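ABC transporter, substrate binding protein (Polyamine) (Agrobacterium tumefaciens, PDB 4EUO) binds gamma-aminobutyric acid (GABA) selectively in the periplasm as a solute-binding protein, probably delivering it to an ABC transporter for uptake. Local coordinates at residues L122-Y135 and L188-W200. Residues are numbered along the deposited sequence; the frame is centred on the assembly and turned at random.
Sequences LFDTAKFPGKRTFY and LIASAEAPFGSVW. With ABU (gamma-amino-butanoic acid), chain E.
Thr133 and Gly197 pair where two parallel strands, 132-135 and 196-200, run side by side in the mixed sheet of a periplasmic binding protein, from a surface loop to the ligand pocket. Thr133 N donates to Phe196 O (3.0 Å), and Ser198 N returns a bond to Thr133 O (2.9 Å). Farther on, a water links Tyr135 N to Ser198 O. Thr133 CA and Gly197 CA come within 4.4 Å, and Gly197 CA lies against Thr133 O.

At the loop end, Phe196 turns its ring edge to the Arg132 guanidinium, Phe196 CE1 standing over the centre of one face, 3.6 Å from Arg132 CZ, planes 80° apart. Thr125 CG2 covers the opposite face. Turns at chi2 (-98°) and chi3 (-72°) bring the Arg132 nitrogens to three carbonyls: NE and NH2 share Leu122 O, NH1 and NH2 share Phe128 O, and NH1 also reaches Gly130 O. All three oxygens lie in the guanidinium plane, which fixes its rotation and ties helix 119-122 and the loop after it to the strand. Leu122 CD1 packs on Phe196 CD1 (3.6 Å).

At the pocket end, Trp200 presents its edge to the face of Tyr135, centroids 5.4 Å apart, while one indole face lies against GABA. Tyr135 OH bonds to Glu60 of the pocket.

The Thr133 hydroxyl bonds to Ile177 O, and backbone bonds of Arg132 and Phe134 join strand 132-135 to strand 176-179; strand 196-200 flanks its other side, with strand 96-107 beyond, and Leu188 and Ile189 of helix 182-190 pack over Thr133 beside Ala194.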
loop_
_atom_site.group_PDB
_atom_site.type_symbol
_atom_site.label_atom_id
_atom_site.label_comp_id
_atom_site.label_asym_id
_atom_site.label_seq_id
_atom_site.Cartn_x
_atom_site.Cartn_y
_atom_site.Cartn_z
ATOM N N LEU A 122 15.268 -9.671 10.585
ATOM C CA LEU A 122 15.329 -8.232 10.339
ATOM C C LEU A 122 15.484 -7.461 11.643
ATOM O O LEU A 122 16.059 -6.359 11.642
ATOM C CB LEU A 122 14.041 -7.812 9.590
ATOM C CG LEU A 122 14.004 -6.371 9.118
ATOM C CD1 LEU A 122 15.172 -6.045 8.167
ATOM C CD2 LEU A 122 12.702 -6.056 8.462
ATOM N N PHE A 123 15.038 -8.029 12.754
ATOM C CA PHE A 123 15.166 -7.410 14.060
ATOM C C PHE A 123 16.442 -7.857 14.805
ATOM O O PHE A 123 16.616 -7.463 15.949
ATOM C CB PHE A 123 13.902 -7.647 14.902
ATOM C CG PHE A 123 12.780 -6.687 14.555
ATOM C CD1 PHE A 123 12.464 -5.631 15.399
ATOM C CD2 PHE A 123 12.039 -6.850 13.396
ATOM C CE1 PHE A 123 11.448 -4.727 15.067
ATOM C CE2 PHE A 123 11.009 -5.961 13.071
ATOM C CZ PHE A 123 10.720 -4.910 13.911
ATOM N N ASP A 124 17.341 -8.600 14.132
ATOM C CA ASP A 124 18.562 -9.085 14.791
ATOM C C ASP A 124 19.759 -8.325 14.227
ATOM O O ASP A 124 20.313 -8.709 13.211
ATOM C CB ASP A 124 18.708 -10.607 14.619
ATOM C CG ASP A 124 19.796 -11.225 15.474
ATOM O OD1 ASP A 124 20.761 -10.523 15.791
ATOM O OD2 ASP A 124 19.694 -12.443 15.780
ATOM N N THR A 125 20.138 -7.238 14.903
ATOM C CA THR A 125 21.275 -6.418 14.484
ATOM C C THR A 125 22.635 -7.071 14.724
ATOM O O THR A 125 23.594 -6.665 14.083
ATOM C CB THR A 125 21.212 -5.035 15.117
ATOM O OG1 THR A 125 21.260 -5.175 16.543
ATOM C CG2 THR A 125 19.976 -4.261 14.694
ATOM N N ALA A 126 22.723 -8.086 15.608
ATOM C CA ALA A 126 24.017 -8.750 15.820
ATOM C C ALA A 126 24.336 -9.639 14.625
ATOM O O ALA A 126 25.442 -9.601 14.088
ATOM C CB ALA A 126 23.975 -9.579 17.086
ATOM N N LYS A 127 23.345 -10.404 14.181
ATOM C CA LYS A 127 23.503 -11.336 13.096
ATOM C C LYS A 127 23.403 -10.687 11.728
ATOM O O LYS A 127 24.014 -11.160 10.770
ATOM C CB LYS A 127 22.472 -12.436 13.231
ATOM C CG LYS A 127 22.707 -13.608 12.329
ATOM C CD LYS A 127 22.526 -14.831 13.129
ATOM C CE LYS A 127 22.031 -15.979 12.317
ATOM N NZ LYS A 127 23.164 -16.893 12.059
ATOM N N PHE A 128 22.593 -9.614 11.620
ATOM C CA PHE A 128 22.370 -8.909 10.357
ATOM C C PHE A 128 22.638 -7.457 10.646
ATOM O O PHE A 128 21.711 -6.681 10.890
ATOM C CB PHE A 128 20.922 -9.139 9.882
ATOM C CG PHE A 128 20.611 -10.592 9.621
ATOM C CD1 PHE A 128 20.766 -11.132 8.351
ATOM C CD2 PHE A 128 20.146 -11.411 10.636
ATOM C CE1 PHE A 128 20.467 -12.482 8.105
ATOM C CE2 PHE A 128 19.884 -12.765 10.400
ATOM C CZ PHE A 128 20.077 -13.296 9.142
ATOM N N PRO A 129 23.928 -7.070 10.690
ATOM C CA PRO A 129 24.254 -5.704 11.113
ATOM C C PRO A 129 23.858 -4.596 10.157
ATOM O O PRO A 129 23.672 -4.839 8.974
ATOM C CB PRO A 129 25.788 -5.739 11.320
ATOM C CG PRO A 129 26.258 -6.884 10.559
ATOM C CD PRO A 129 25.152 -7.893 10.497
ATOM N N GLY A 130 23.776 -3.389 10.707
ATOM C CA GLY A 130 23.612 -2.189 9.916
ATOM C C GLY A 130 22.233 -1.580 9.923
ATOM O O GLY A 130 21.392 -1.904 10.764
ATOM N N LYS A 131 22.031 -0.669 8.983
ATOM C CA LYS A 131 20.752 0.029 8.923
ATOM C C LYS A 131 19.694 -0.794 8.225
ATOM O O LYS A 131 19.987 -1.559 7.321
ATOM C CB LYS A 131 20.870 1.429 8.290
ATOM C CG LYS A 131 21.842 2.397 8.979
ATOM C CD LYS A 131 21.523 2.658 10.459
ATOM C CE LYS A 131 22.473 3.651 11.098
ATOM N NZ LYS A 131 23.897 3.224 10.978
ATOM N N ARG A 132 18.466 -0.653 8.703
ATOM C CA ARG A 132 17.305 -1.322 8.124
ATOM C C ARG A 132 16.232 -0.277 7.974
ATOM O O ARG A 132 16.204 0.689 8.729
ATOM C CB ARG A 132 16.821 -2.524 8.947
ATOM C CG ARG A 132 16.652 -2.251 10.435
ATOM C CD ARG A 132 17.887 -2.729 11.229
ATOM N NE ARG A 132 17.928 -4.195 11.295
ATOM C CZ ARG A 132 19.031 -4.944 11.218
ATOM N NH1 ARG A 132 20.234 -4.371 11.062
ATOM N NH2 ARG A 132 18.949 -6.267 11.322
ATOM N N THR A 133 15.342 -0.479 6.999
ATOM C CA THR A 133 14.328 0.544 6.716
ATOM C C THR A 133 12.906 0.058 6.907
ATOM O O THR A 133 12.559 -1.094 6.598
ATOM C CB THR A 133 14.602 1.172 5.324
ATOM O OG1 THR A 133 13.709 2.267 5.142
ATOM C CG2 THR A 133 14.411 0.233 4.163
ATOM N N PHE A 134 12.090 0.955 7.431
ATOM C CA PHE A 134 10.670 0.707 7.718
ATOM C C PHE A 134 9.893 1.946 7.340
ATOM O O PHE A 134 10.446 3.066 7.357
ATOM C CB PHE A 134 10.471 0.469 9.216
ATOM C CG PHE A 134 11.027 -0.846 9.698
ATOM C CD1 PHE A 134 10.308 -2.030 9.544
ATOM C CD2 PHE A 134 12.261 -0.903 10.330
ATOM C CE1 PHE A 134 10.813 -3.247 10.019
ATOM C CE2 PHE A 134 12.790 -2.134 10.746
ATOM C CZ PHE A 134 12.054 -3.287 10.617
ATOM N N TYR A 135 8.588 1.755 7.109
ATOM C CA TYR A 135 7.680 2.844 6.738
ATOM C C TYR A 135 7.532 3.829 7.875
ATOM O O TYR A 135 7.269 3.459 9.023
ATOM C CB TYR A 135 6.347 2.212 6.379
ATOM C CG TYR A 135 5.278 3.086 5.776
ATOM C CD1 TYR A 135 5.600 4.110 4.892
ATOM C CD2 TYR A 135 3.932 2.779 5.958
ATOM C CE1 TYR A 135 4.606 4.838 4.243
ATOM C CE2 TYR A 135 2.934 3.486 5.296
ATOM C CZ TYR A 135 3.286 4.485 4.419
ATOM O OH TYR A 135 2.300 5.170 3.755
ATOM N N LEU A 188 16.743 3.797 -0.658
ATOM C CA LEU A 188 17.435 3.255 0.490
ATOM C C LEU A 188 17.946 1.851 0.250
ATOM O O LEU A 188 19.108 1.561 0.587
ATOM C CB LEU A 188 16.546 3.312 1.731
ATOM C CG LEU A 188 16.323 4.709 2.279
ATOM C CD1 LEU A 188 15.226 4.718 3.323
ATOM C CD2 LEU A 188 17.619 5.308 2.847
ATOM N N ILE A 189 17.126 0.972 -0.351
ATOM C CA ILE A 189 17.543 -0.384 -0.645
ATOM C C ILE A 189 18.625 -0.352 -1.737
ATOM O O ILE A 189 19.708 -0.934 -1.545
ATOM C CB ILE A 189 16.331 -1.263 -1.094
ATOM C CG1 ILE A 189 15.231 -1.380 -0.000
ATOM C CG2 ILE A 189 16.825 -2.620 -1.604
ATOM C CD1 ILE A 189 15.676 -2.168 1.249
ATOM N N ALA A 190 18.341 0.294 -2.887
ATOM C CA ALA A 190 19.267 0.253 -4.015
ATOM C C ALA A 190 20.640 0.862 -3.705
ATOM O O ALA A 190 21.647 0.345 -4.210
ATOM C CB ALA A 190 18.644 0.920 -5.245
ATOM N N SER A 191 20.686 1.873 -2.870
ATOM C CA SER A 191 21.943 2.560 -2.524
ATOM C C SER A 191 22.711 1.817 -1.434
ATOM O O SER A 191 23.854 2.192 -1.127
ATOM C CB SER A 191 21.638 3.946 -1.985
ATOM O OG SER A 191 20.991 3.896 -0.729
ATOM N N ALA A 192 22.058 0.841 -0.774
ATOM C CA ALA A 192 22.580 0.137 0.389
ATOM C C ALA A 192 22.761 1.091 1.570
ATOM O O ALA A 192 23.396 0.729 2.558
ATOM C CB ALA A 192 23.868 -0.610 0.075
ATOM N N GLU A 193 22.102 2.275 1.544
ATOM C CA GLU A 193 22.089 3.130 2.725
ATOM C C GLU A 193 21.330 2.373 3.840
ATOM O O GLU A 193 21.670 2.463 5.003
ATOM C CB GLU A 193 21.419 4.469 2.400
ATOM C CG GLU A 193 21.485 5.539 3.461
ATOM C CD GLU A 193 20.902 6.857 2.979
ATOM O OE1 GLU A 193 20.809 7.066 1.745
ATOM O OE2 GLU A 193 20.483 7.656 3.842
ATOM N N ALA A 194 20.257 1.647 3.471
ATOM C CA ALA A 194 19.553 0.708 4.363
ATOM C C ALA A 194 19.260 -0.456 3.472
ATOM O O ALA A 194 18.268 -0.482 2.746
ATOM C CB ALA A 194 18.288 1.310 4.931
ATOM N N PRO A 195 20.207 -1.408 3.410
ATOM C CA PRO A 195 20.142 -2.442 2.376
ATOM C C PRO A 195 19.065 -3.497 2.510
ATOM O O PRO A 195 18.876 -4.310 1.609
ATOM C CB PRO A 195 21.541 -3.060 2.406
ATOM C CG PRO A 195 21.955 -2.889 3.834
ATOM C CD PRO A 195 21.445 -1.510 4.204
ATOM N N PHE A 196 18.331 -3.471 3.616
ATOM C CA PHE A 196 17.196 -4.364 3.770
ATOM C C PHE A 196 16.151 -3.691 4.633
ATOM O O PHE A 196 16.453 -2.756 5.370
ATOM C CB PHE A 196 17.583 -5.782 4.266
ATOM C CG PHE A 196 18.631 -5.818 5.355
ATOM C CD1 PHE A 196 18.356 -5.337 6.627
ATOM C CD2 PHE A 196 19.899 -6.333 5.106
ATOM C CE1 PHE A 196 19.331 -5.361 7.636
ATOM C CE2 PHE A 196 20.863 -6.386 6.130
ATOM C CZ PHE A 196 20.571 -5.903 7.380
ATOM N N GLY A 197 14.918 -4.140 4.496
ATOM C CA GLY A 197 13.841 -3.569 5.267
ATOM C C GLY A 197 12.512 -4.100 4.828
ATOM O O GLY A 197 12.431 -4.951 3.933
ATOM N N SER A 198 11.483 -3.573 5.476
ATOM C CA SER A 198 10.090 -3.938 5.180
ATOM C C SER A 198 9.536 -2.940 4.175
ATOM O O SER A 198 9.416 -1.756 4.497
ATOM C CB SER A 198 9.262 -3.916 6.441
ATOM O OG SER A 198 7.924 -4.199 6.055
ATOM N N VAL A 199 9.246 -3.393 2.968
ATOM C CA VAL A 199 8.891 -2.515 1.866
ATOM C C VAL A 199 7.682 -3.031 1.115
ATOM O O VAL A 199 7.332 -4.217 1.197
ATOM C CB VAL A 199 10.096 -2.387 0.870
ATOM C CG1 VAL A 199 11.301 -1.738 1.569
ATOM C CG2 VAL A 199 10.502 -3.757 0.335
ATOM N N TRP A 200 7.048 -2.152 0.329
ATOM C CA TRP A 200 5.929 -2.534 -0.518
ATOM C C TRP A 200 6.467 -3.457 -1.598
ATOM O O TRP A 200 7.453 -3.110 -2.270
ATOM C CB TRP A 200 5.290 -1.292 -1.137
ATOM C CG TRP A 200 4.605 -0.369 -0.186
ATOM C CD1 TRP A 200 3.852 -0.713 0.894
ATOM C CD2 TRP A 200 4.508 1.055 -0.308
ATOM N NE1 TRP A 200 3.301 0.420 1.479
ATOM C CE2 TRP A 200 3.677 1.518 0.744
ATOM C CE3 TRP A 200 5.039 1.990 -1.210
ATOM C CZ2 TRP A 200 3.385 2.876 0.931
ATOM C CZ3 TRP A 200 4.701 3.330 -1.063
ATOM C CH2 TRP A 200 3.907 3.764 0.015
HETATM N N ABU E . -0.094 1.971 0.029
HETATM C CD ABU E . 0.684 1.119 -0.879
HETATM C CB ABU E . 1.409 1.933 -1.924
HETATM C CG ABU E . 2.156 1.019 -2.833
HETATM C C ABU E . 3.045 1.694 -3.856
HETATM O O ABU E . 3.991 0.955 -4.432
HETATM O OXT ABU E . 3.004 2.981 -4.100
HETATM O O HOH W 1 7.803 -0.885 6.740
#